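Local coordinates for protein cyclic nucleotide-gated potassium channel mll3241 (Mesorhizobium loti, PDB 4MUV) that forms a homotetrameric potassium channel opened by cyclic AMP, of which this chain is the cytoplasmic cyclic nucleotide-binding domain, at residues F10-Q15 with L38-V43; F60-G65 with V104-L109. The protein carries 3 engineered substitutions. All coordinates share one frame; numbering follows the deposited sequence.

Contact 1 (F10-Q15 with L38-V43); sequences FVRNWQ and LRARTV
N13 turns its side chain beside its own backbone N, with CG opposite the carbonyl carbon (chi1 -72°), which lays its amide over L38 O and the A40 methyl. R12, of similar first torsion, runs straight to CD and then bends at chi3 (56°), which swings its guanidinium over to T42. The N13 amide does two things at once. ND2 gives a hydrogen bond to L38 O (2.8 Å), bent to 133° at the hydrogen and coming from well above the carbonyl plane, while OD1 rests on the methyl of A40, 3.3 Å from its CB. Asparagine suits this place because it is short enough to sit over the strand and still carries N-H groups; ND2 also bonds V35 O, in the last turn of helix 28-37. A40 suits the other side: its methyl points at segment 10-15 and is small enough to let the N13 amide and R12 CB, 4.2 Å from A40 CB, come down on it. A leucine in place of N13 would probably leave the carbonyls of L38 and V35 without this donor and crowd the alanine. Farther along the strand R12 NH1 lies 3.0 Å from T42 OG1, which meets the guanidinium at its edge, the two side chains crossing at about a right angle. R12 NH2 makes a salt bridge to E64. The contact thus sets R12 and N13 against strand 39-43, an outermost strand of its sheet, with N13 and A40 both reaching L107 of the adjoining strand 104-110 and W14 packing on helix 28-37.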
ATOM      1  N   PHE A  10      -7.469   3.970  13.582  1.00  9.77           N
ATOM      2  CA  PHE A  10      -6.173   3.845  14.261  1.00 10.04           C
ATOM      3  C   PHE A  10      -6.020   2.629  15.152  1.00  8.28           C
ATOM      4  O   PHE A  10      -4.898   2.193  15.377  1.00  8.86           O
ATOM      5  CB  PHE A  10      -5.897   5.100  15.095  1.00 11.10           C
ATOM      6  CG  PHE A  10      -4.527   5.122  15.714  1.00 10.92           C
ATOM      7  CD1 PHE A  10      -3.418   5.412  14.953  1.00 12.88           C
ATOM      8  CD2 PHE A  10      -4.352   4.834  17.059  1.00 11.82           C
ATOM      9  CE1 PHE A  10      -2.154   5.431  15.530  1.00 14.16           C
ATOM     10  CE2 PHE A  10      -3.096   4.836  17.633  1.00 14.49           C
ATOM     11  CZ  PHE A  10      -1.998   5.146  16.877  1.00 15.58           C
ATOM     12  N   VAL A  11      -7.122   2.114  15.691  1.00  8.82           N
ATOM     13  CA  VAL A  11      -7.077   1.167  16.811  1.00  8.25           C
ATOM     14  C   VAL A  11      -6.201  -0.093  16.588  1.00 10.17           C
ATOM     15  O   VAL A  11      -5.654  -0.646  17.539  1.00 12.49           O
ATOM     16  CB  VAL A  11      -8.539   0.735  17.183  1.00 11.15           C
ATOM     17  CG1 VAL A  11      -9.220  -0.069  16.076  1.00 12.50           C
ATOM     18  CG2 VAL A  11      -8.580  -0.046  18.458  1.00 12.55           C
ATOM     19  N   ARG A  12      -6.090  -0.527  15.337  1.00 10.10           N
ATOM     20  CA  ARG A  12      -5.340  -1.718  14.941  1.00 13.67           C
ATOM     21  C   ARG A  12      -3.952  -1.375  14.397  1.00 10.91           C
ATOM     22  O   ARG A  12      -3.120  -2.266  14.178  1.00 11.30           O
ATOM     23  CB  ARG A  12      -6.079  -2.479  13.805  1.00 18.67           C
ATOM     24  CG  ARG A  12      -7.599  -2.702  13.991  1.00 22.69           C
ATOM     25  CD  ARG A  12      -8.177  -3.422  12.757  1.00 23.95           C
ATOM     26  NE  ARG A  12      -7.454  -4.670  12.548  1.00 21.19           N
ATOM     27  CZ  ARG A  12      -7.416  -5.411  11.431  1.00 20.81           C
ATOM     28  NH1 ARG A  12      -8.028  -5.028  10.305  1.00 22.41           N
ATOM     29  NH2 ARG A  12      -6.721  -6.548  11.440  1.00 20.33           N
ATOM     30  N   ASN A  13      -3.672  -0.105  14.145  1.00  8.93           N
ATOM     31  CA  ASN A  13      -2.562   0.217  13.252  1.00  9.25           C
ATOM     32  C   ASN A  13      -1.202  -0.166  13.788  1.00  8.94           C
ATOM     33  O   ASN A  13      -0.391  -0.727  13.061  1.00  9.79           O
ATOM     34  CB  ASN A  13      -2.529   1.694  12.940  1.00  8.92           C
ATOM     35  CG  ASN A  13      -3.619   2.139  12.037  1.00  8.37           C
ATOM     36  OD1 ASN A  13      -4.499   1.380  11.685  1.00 10.48           O
ATOM     37  ND2 ASN A  13      -3.582   3.409  11.666  1.00  9.51           N
ATOM     38  N   TRP A  14      -0.925   0.203  15.040  1.00  8.83           N
ATOM     39  CA  TRP A  14       0.388  -0.075  15.580  1.00  9.35           C
ATOM     40  C   TRP A  14       0.649  -1.583  15.636  1.00  8.44           C
ATOM     41  O   TRP A  14       1.740  -2.037  15.295  1.00  9.25           O
ATOM     42  CB  TRP A  14       0.547   0.545  16.962  1.00  9.12           C
ATOM     43  CG  TRP A  14       1.971   0.447  17.393  1.00  9.11           C
ATOM     44  CD1 TRP A  14       2.480  -0.441  18.266  1.00 10.53           C
ATOM     45  CD2 TRP A  14       3.070   1.227  16.914  1.00  9.60           C
ATOM     46  NE1 TRP A  14       3.834  -0.272  18.380  1.00 10.40           N
ATOM     47  CE2 TRP A  14       4.218   0.755  17.566  1.00 10.67           C
ATOM     48  CE3 TRP A  14       3.186   2.292  16.010  1.00 12.53           C
ATOM     49  CZ2 TRP A  14       5.463   1.277  17.343  1.00 12.42           C
ATOM     50  CZ3 TRP A  14       4.444   2.838  15.791  1.00 12.95           C
ATOM     51  CH2 TRP A  14       5.571   2.318  16.469  1.00 13.52           C
ATOM     52  N   GLN A  15      -0.347  -2.363  16.061  1.00  9.52           N
ATOM     53  CA  GLN A  15      -0.161  -3.812  16.128  1.00 10.81           C
ATOM     54  C   GLN A  15       0.219  -4.367  14.763  1.00 10.00           C
ATOM     55  O   GLN A  15       1.095  -5.235  14.639  1.00 11.82           O
ATOM     56  CB  GLN A  15      -1.408  -4.513  16.666  1.00 12.48           C
ATOM     57  CG  GLN A  15      -1.270  -6.048  16.727  1.00 15.59           C
ATOM     58  CD  GLN A  15      -1.780  -6.755  15.459  1.00 17.81           C
ATOM     59  OE1 GLN A  15      -2.870  -6.462  14.966  1.00 18.76           O
ATOM     60  NE2 GLN A  15      -1.006  -7.705  14.951  1.00 19.82           N
ATOM     61  N   LEU A  38      -1.995   6.258   8.705  1.00  9.23           N
ATOM     62  CA  LEU A  38      -2.482   5.053   8.061  1.00  8.18           C
ATOM     63  C   LEU A  38      -3.897   4.767   8.508  1.00  8.71           C
ATOM     64  O   LEU A  38      -4.305   5.185   9.586  1.00 10.31           O
ATOM     65  CB  LEU A  38      -1.618   3.848   8.414  1.00  8.91           C
ATOM     66  CG  LEU A  38      -0.216   3.828   7.829  1.00  9.45           C
ATOM     67  CD1 LEU A  38       0.620   2.733   8.475  1.00 10.84           C
ATOM     68  CD2 LEU A  38      -0.263   3.644   6.339  1.00 11.75           C
ATOM     69  N   ARG A  39      -4.634   4.026   7.692  1.00  9.18           N
ATOM     70  CA  ARG A  39      -5.960   3.571   8.061  1.00  9.50           C
ATOM     71  C   ARG A  39      -6.044   2.076   7.803  1.00  9.47           C
ATOM     72  O   ARG A  39      -5.859   1.630   6.692  1.00  9.61           O
ATOM     73  CB  ARG A  39      -7.028   4.346   7.286  1.00 12.34           C
ATOM     74  CG  ARG A  39      -6.991   5.862   7.506  1.00 16.73           C
ATOM     75  CD  ARG A  39      -8.021   6.578   6.650  1.00 22.38           C
ATOM     76  NE  ARG A  39      -7.885   8.025   6.725  1.00 30.08           N
ATOM     77  CZ  ARG A  39      -8.673   8.867   6.059  1.00 34.42           C
ATOM     78  NH1 ARG A  39      -9.650   8.395   5.281  1.00 35.35           N
ATOM     79  NH2 ARG A  39      -8.492  10.176   6.173  1.00 35.62           N
ATOM     80  N   ALA A  40      -6.329   1.281   8.833  1.00  9.65           N
ATOM     81  CA  ALA A  40      -6.425  -0.156   8.638  1.00  8.77           C
ATOM     82  C   ALA A  40      -7.788  -0.515   8.063  1.00  8.33           C
ATOM     83  O   ALA A  40      -8.815  -0.000   8.500  1.00 10.48           O
ATOM     84  CB  ALA A  40      -6.159  -0.910   9.942  1.00 10.68           C
ATOM     85  N   ARG A  41      -7.773  -1.416   7.089  1.00  9.70           N
ATOM     86  CA  ARG A  41      -8.960  -1.849   6.375  1.00 10.91           C
ATOM     87  C   ARG A  41      -8.901  -3.339   6.137  1.00 11.31           C
ATOM     88  O   ARG A  41      -7.881  -3.845   5.734  1.00 12.87           O
ATOM     89  CB  ARG A  41      -9.015  -1.174   4.997  1.00 12.57           C
ATOM     90  CG  ARG A  41      -9.013   0.351   5.038  1.00 13.98           C
ATOM     91  CD  ARG A  41     -10.353   0.790   5.569  1.00 13.12           C
ATOM     92  NE  ARG A  41     -10.573   2.242   5.665  1.00 13.92           N
ATOM     93  CZ  ARG A  41     -10.513   2.966   6.786  1.00 11.29           C
ATOM     94  NH1 ARG A  41     -10.147   2.425   7.940  1.00 11.47           N
ATOM     95  NH2 ARG A  41     -10.851   4.262   6.752  1.00 12.82           N
ATOM     96  N   THR A  42     -10.014  -4.029   6.331  1.00 11.54           N
ATOM     97  CA  THR A  42     -10.139  -5.413   5.925  1.00 10.74           C
ATOM     98  C   THR A  42     -11.069  -5.506   4.721  1.00 11.48           C
ATOM     99  O   THR A  42     -12.133  -4.875   4.680  1.00 14.15           O
ATOM    100  CB  THR A  42     -10.623  -6.284   7.089  1.00 12.93           C
ATOM    101  OG1 THR A  42      -9.649  -6.253   8.136  1.00 15.96           O
ATOM    102  CG2 THR A  42     -10.809  -7.729   6.669  1.00 13.99           C
ATOM    103  N   VAL A  43     -10.638  -6.263   3.723  1.00 10.98           N
ATOM    104  CA  VAL A  43     -11.358  -6.424   2.459  1.00 10.75           C
ATOM    105  C   VAL A  43     -11.737  -7.891   2.262  1.00 11.60           C
ATOM    106  O   VAL A  43     -10.884  -8.758   2.393  1.00 11.69           O
ATOM    107  CB  VAL A  43     -10.489  -5.917   1.269  1.00 10.52           C
ATOM    108  CG1 VAL A  43     -11.219  -6.085  -0.053  1.00 11.25           C
ATOM    109  CG2 VAL A  43     -10.118  -4.468   1.473  1.00 10.39           C
TER

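Contact 2 (F60-G65 with V104-L109)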
ATOM      1  N   PHE A  60      -1.293   0.808  -0.409  1.00  7.36           N
ATOM      2  CA  PHE A  60      -1.714  -0.182   0.570  1.00  7.51           C
ATOM      3  C   PHE A  60      -0.549  -1.090   0.940  1.00  7.42           C
ATOM      4  O   PHE A  60       0.213  -1.538   0.068  1.00  8.81           O
ATOM      5  CB  PHE A  60      -2.814  -1.055   0.005  1.00  9.18           C
ATOM      6  CG  PHE A  60      -4.016  -0.294  -0.474  1.00 10.56           C
ATOM      7  CD1 PHE A  60      -5.063  -0.028   0.390  1.00 12.37           C
ATOM      8  CD2 PHE A  60      -4.115   0.111  -1.786  1.00 11.40           C
ATOM      9  CE1 PHE A  60      -6.183   0.657  -0.034  1.00 14.67           C
ATOM     10  CE2 PHE A  60      -5.238   0.803  -2.229  1.00 13.98           C
ATOM     11  CZ  PHE A  60      -6.271   1.074  -1.348  1.00 15.50           C
ATOM     12  N   PHE A  61      -0.423  -1.375   2.241  1.00  7.69           N
ATOM     13  CA  PHE A  61       0.532  -2.345   2.779  1.00  7.94           C
ATOM     14  C   PHE A  61      -0.255  -3.551   3.232  1.00  8.26           C
ATOM     15  O   PHE A  61      -1.175  -3.446   4.031  1.00  9.46           O
ATOM     16  CB  PHE A  61       1.311  -1.720   3.934  1.00  8.85           C
ATOM     17  CG  PHE A  61       2.086  -0.530   3.495  1.00  9.34           C
ATOM     18  CD1 PHE A  61       1.499   0.716   3.460  1.00  9.80           C
ATOM     19  CD2 PHE A  61       3.386  -0.668   3.041  1.00  9.14           C
ATOM     20  CE1 PHE A  61       2.204   1.799   3.007  1.00 11.58           C
ATOM     21  CE2 PHE A  61       4.085   0.419   2.565  1.00 10.50           C
ATOM     22  CZ  PHE A  61       3.492   1.655   2.555  1.00 12.99           C
ATOM     23  N   VAL A  62       0.098  -4.725   2.701  1.00  8.19           N
ATOM     24  CA  VAL A  62      -0.594  -5.958   3.093  1.00  8.97           C
ATOM     25  C   VAL A  62      -0.053  -6.424   4.438  1.00  8.65           C
ATOM     26  O   VAL A  62       1.162  -6.548   4.620  1.00 10.24           O
ATOM     27  CB  VAL A  62      -0.390  -7.082   2.061  1.00  8.82           C
ATOM     28  CG1 VAL A  62      -1.135  -8.328   2.461  1.00  8.94           C
ATOM     29  CG2 VAL A  62      -0.838  -6.630   0.678  1.00 10.32           C
ATOM     30  N   VAL A  63      -0.945  -6.670   5.399  1.00  9.47           N
ATOM     31  CA  VAL A  63      -0.503  -7.048   6.734  1.00 10.06           C
ATOM     32  C   VAL A  63      -1.065  -8.368   7.228  1.00 13.13           C
ATOM     33  O   VAL A  63      -0.478  -8.927   8.139  1.00 14.17           O
ATOM     34  CB  VAL A  63      -0.669  -5.860   7.756  1.00 11.67           C
ATOM     35  CG1 VAL A  63       0.341  -4.741   7.462  1.00 12.54           C
ATOM     36  CG2 VAL A  63      -2.053  -5.297   7.759  1.00 12.50           C
ATOM     37  N   GLU A  64      -2.159  -8.853   6.637  1.00 12.36           N
ATOM     38  CA  GLU A  64      -2.722 -10.185   6.922  1.00 12.65           C
ATOM     39  C   GLU A  64      -3.432 -10.647   5.657  1.00 10.87           C
ATOM     40  O   GLU A  64      -4.092  -9.843   5.000  1.00 11.51           O
ATOM     41  CB  GLU A  64      -3.762 -10.157   8.065  1.00 13.40           C
ATOM     42  CG  GLU A  64      -3.305  -9.544   9.397  1.00 15.81           C
ATOM     43  CD  GLU A  64      -4.413  -9.471  10.438  1.00 16.97           C
ATOM     44  OE1 GLU A  64      -5.582  -9.173  10.090  1.00 17.10           O
ATOM     45  OE2 GLU A  64      -4.113  -9.680  11.618  1.00 17.44           O
ATOM     46  N   GLY A  65      -3.305 -11.919   5.293  1.00 12.06           N
ATOM     47  CA  GLY A  65      -3.952 -12.398   4.086  1.00 11.12           C
ATOM     48  C   GLY A  65      -3.203 -12.002   2.833  1.00 11.15           C
ATOM     49  O   GLY A  65      -2.061 -11.604   2.888  1.00 12.62           O
ATOM     50  N   VAL A 104      -8.356 -10.011   3.414  1.00 10.36           N
ATOM     51  CA  VAL A 104      -7.061  -9.364   3.570  1.00 10.27           C
ATOM     52  C   VAL A 104      -7.152  -8.119   4.458  1.00  9.38           C
ATOM     53  O   VAL A 104      -8.127  -7.380   4.397  1.00 10.96           O
ATOM     54  CB  VAL A 104      -6.476  -9.026   2.174  1.00 10.17           C
ATOM     55  CG1 VAL A 104      -7.343  -7.987   1.425  1.00 10.95           C
ATOM     56  CG2 VAL A 104      -5.026  -8.587   2.276  1.00 10.57           C
ATOM     57  N   SER A 105      -6.156  -7.914   5.322  1.00  9.56           N
ATOM     58  CA  SER A 105      -5.997  -6.673   6.080  1.00  9.98           C
ATOM     59  C   SER A 105      -4.906  -5.866   5.451  1.00  8.58           C
ATOM     60  O   SER A 105      -3.812  -6.374   5.144  1.00  9.56           O
ATOM     61  CB  SER A 105      -5.655  -6.883   7.567  1.00 12.61           C
ATOM     62  OG  SER A 105      -6.744  -7.498   8.188  1.00 13.71           O
ATOM     63  N   LEU A 106      -5.223  -4.592   5.279  1.00  9.07           N
ATOM     64  CA  LEU A 106      -4.368  -3.614   4.638  1.00  9.24           C
ATOM     65  C   LEU A 106      -4.193  -2.419   5.549  1.00  8.84           C
ATOM     66  O   LEU A 106      -5.096  -2.064   6.289  1.00 10.82           O
ATOM     67  CB  LEU A 106      -5.047  -3.104   3.360  1.00 10.53           C
ATOM     68  CG  LEU A 106      -5.520  -4.111   2.343  1.00  9.10           C
ATOM     69  CD1 LEU A 106      -6.316  -3.460   1.226  1.00 10.13           C
ATOM     70  CD2 LEU A 106      -4.346  -4.866   1.775  1.00 10.03           C
ATOM     71  N   LEU A 107      -3.044  -1.774   5.446  1.00  8.86           N
ATOM     72  CA  LEU A 107      -2.847  -0.420   5.960  1.00  8.38           C
ATOM     73  C   LEU A 107      -2.820   0.513   4.747  1.00  8.15           C
ATOM     74  O   LEU A 107      -1.951   0.403   3.886  1.00  9.43           O
ATOM     75  CB  LEU A 107      -1.557  -0.315   6.783  1.00  8.48           C
ATOM     76  CG  LEU A 107      -1.542  -1.155   8.059  1.00  9.80           C
ATOM     77  CD1 LEU A 107      -0.155  -1.198   8.649  1.00 11.15           C
ATOM     78  CD2 LEU A 107      -2.507  -0.586   9.077  1.00 12.91           C
ATOM     79  N   SER A 108      -3.796   1.419   4.693  1.00  7.41           N
ATOM     80  CA  SER A 108      -3.954   2.376   3.598  0.59  7.49           C
ATOM     81  C   SER A 108      -3.230   3.669   3.900  1.00  8.02           C
ATOM     82  O   SER A 108      -3.398   4.214   4.988  1.00  9.76           O
ATOM     83  CB  SER A 108      -5.447   2.669   3.390  0.59  8.65           C
ATOM     84  OG  SER A 108      -5.666   3.599   2.348  0.59  9.68           O
ATOM     85  N   LEU A 109      -2.465   4.147   2.935  1.00  8.36           N
ATOM     86  CA  LEU A 109      -1.699   5.370   3.053  1.00  8.95           C
ATOM     87  C   LEU A 109      -2.142   6.317   1.952  1.00  9.29           C
ATOM     88  O   LEU A 109      -1.977   6.027   0.765  1.00  9.37           O
ATOM     89  CB  LEU A 109      -0.219   5.055   2.877  1.00 10.38           C
ATOM     90  CG  LEU A 109       0.748   6.225   3.021  1.00 12.09           C
ATOM     91  CD1 LEU A 109       0.744   6.703   4.463  1.00 15.18           C
ATOM     92  CD2 LEU A 109       2.160   5.829   2.598  1.00 15.05           C
TER
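F61 and L107 face each other as an antiparallel hydrogen-bonded pair, their side chains on one face of the sheet, while F60, V62, L106 and S108 point to the other. Each of F61 and L107 gives its N-H to the other's carbonyl, both bonds 2.9 Å from N to O and nearly straight at 165°. The F61 ring turns its edge to L109, CE1 lying 4.1 Å from L109 CD2. V63 crosses L107 at about a right angle, its CG1 3.8 Å from L107 CD1; leucine and valine fill this buried layer without asking for polar partners. On the opposite face the F60 ring meets L106 obliquely, CD1 to CD1 at 3.7 Å, and V62 crosses V104 squarely, CG1 against CG2. Further along, E64 extends beyond CG beside S105, and S105 OG donates to E64 OE1 (2.8 Å), reaching the carboxylate from its anti side; an acceptor that can also carry charge suits this partly exposed position. G65 follows with a positive phi of 78°, easily adopted by glycine, and passes close to V104. S105 O accepts from V63 N at 2.9 Å and, weakly, from E64 N. These two residues opposite one make a classic beta bulge, here in the antiparallel beta roll of a cyclic nucleotide-binding domain, where F60 lies near the nucleotide-binding residues G84 and R94.

Contacts 1 and 2 lie side by side in one sheet, their centres 8 Å apart, because strand 39-43 of contact 1 borders strand 104-110 of contact 2. Backbone bonds join them: R41 O with L106 N, and V43 N with V104 O, probable hydrogen bonds of 2.8 Å each. A polar link also spans both, since S105 OG bonds T42 OG1. Contact 2 stands nearer the nucleotide site: the F60 side chain is about 5 Å from that of G84, the L38 side chain of contact 1 about 12 Å from it. The F60 side chain is about 8 Å from the bound cyclic GMP. Contact 1 instead neighbours a sodium ion, about 3 Å from the R39 side chain.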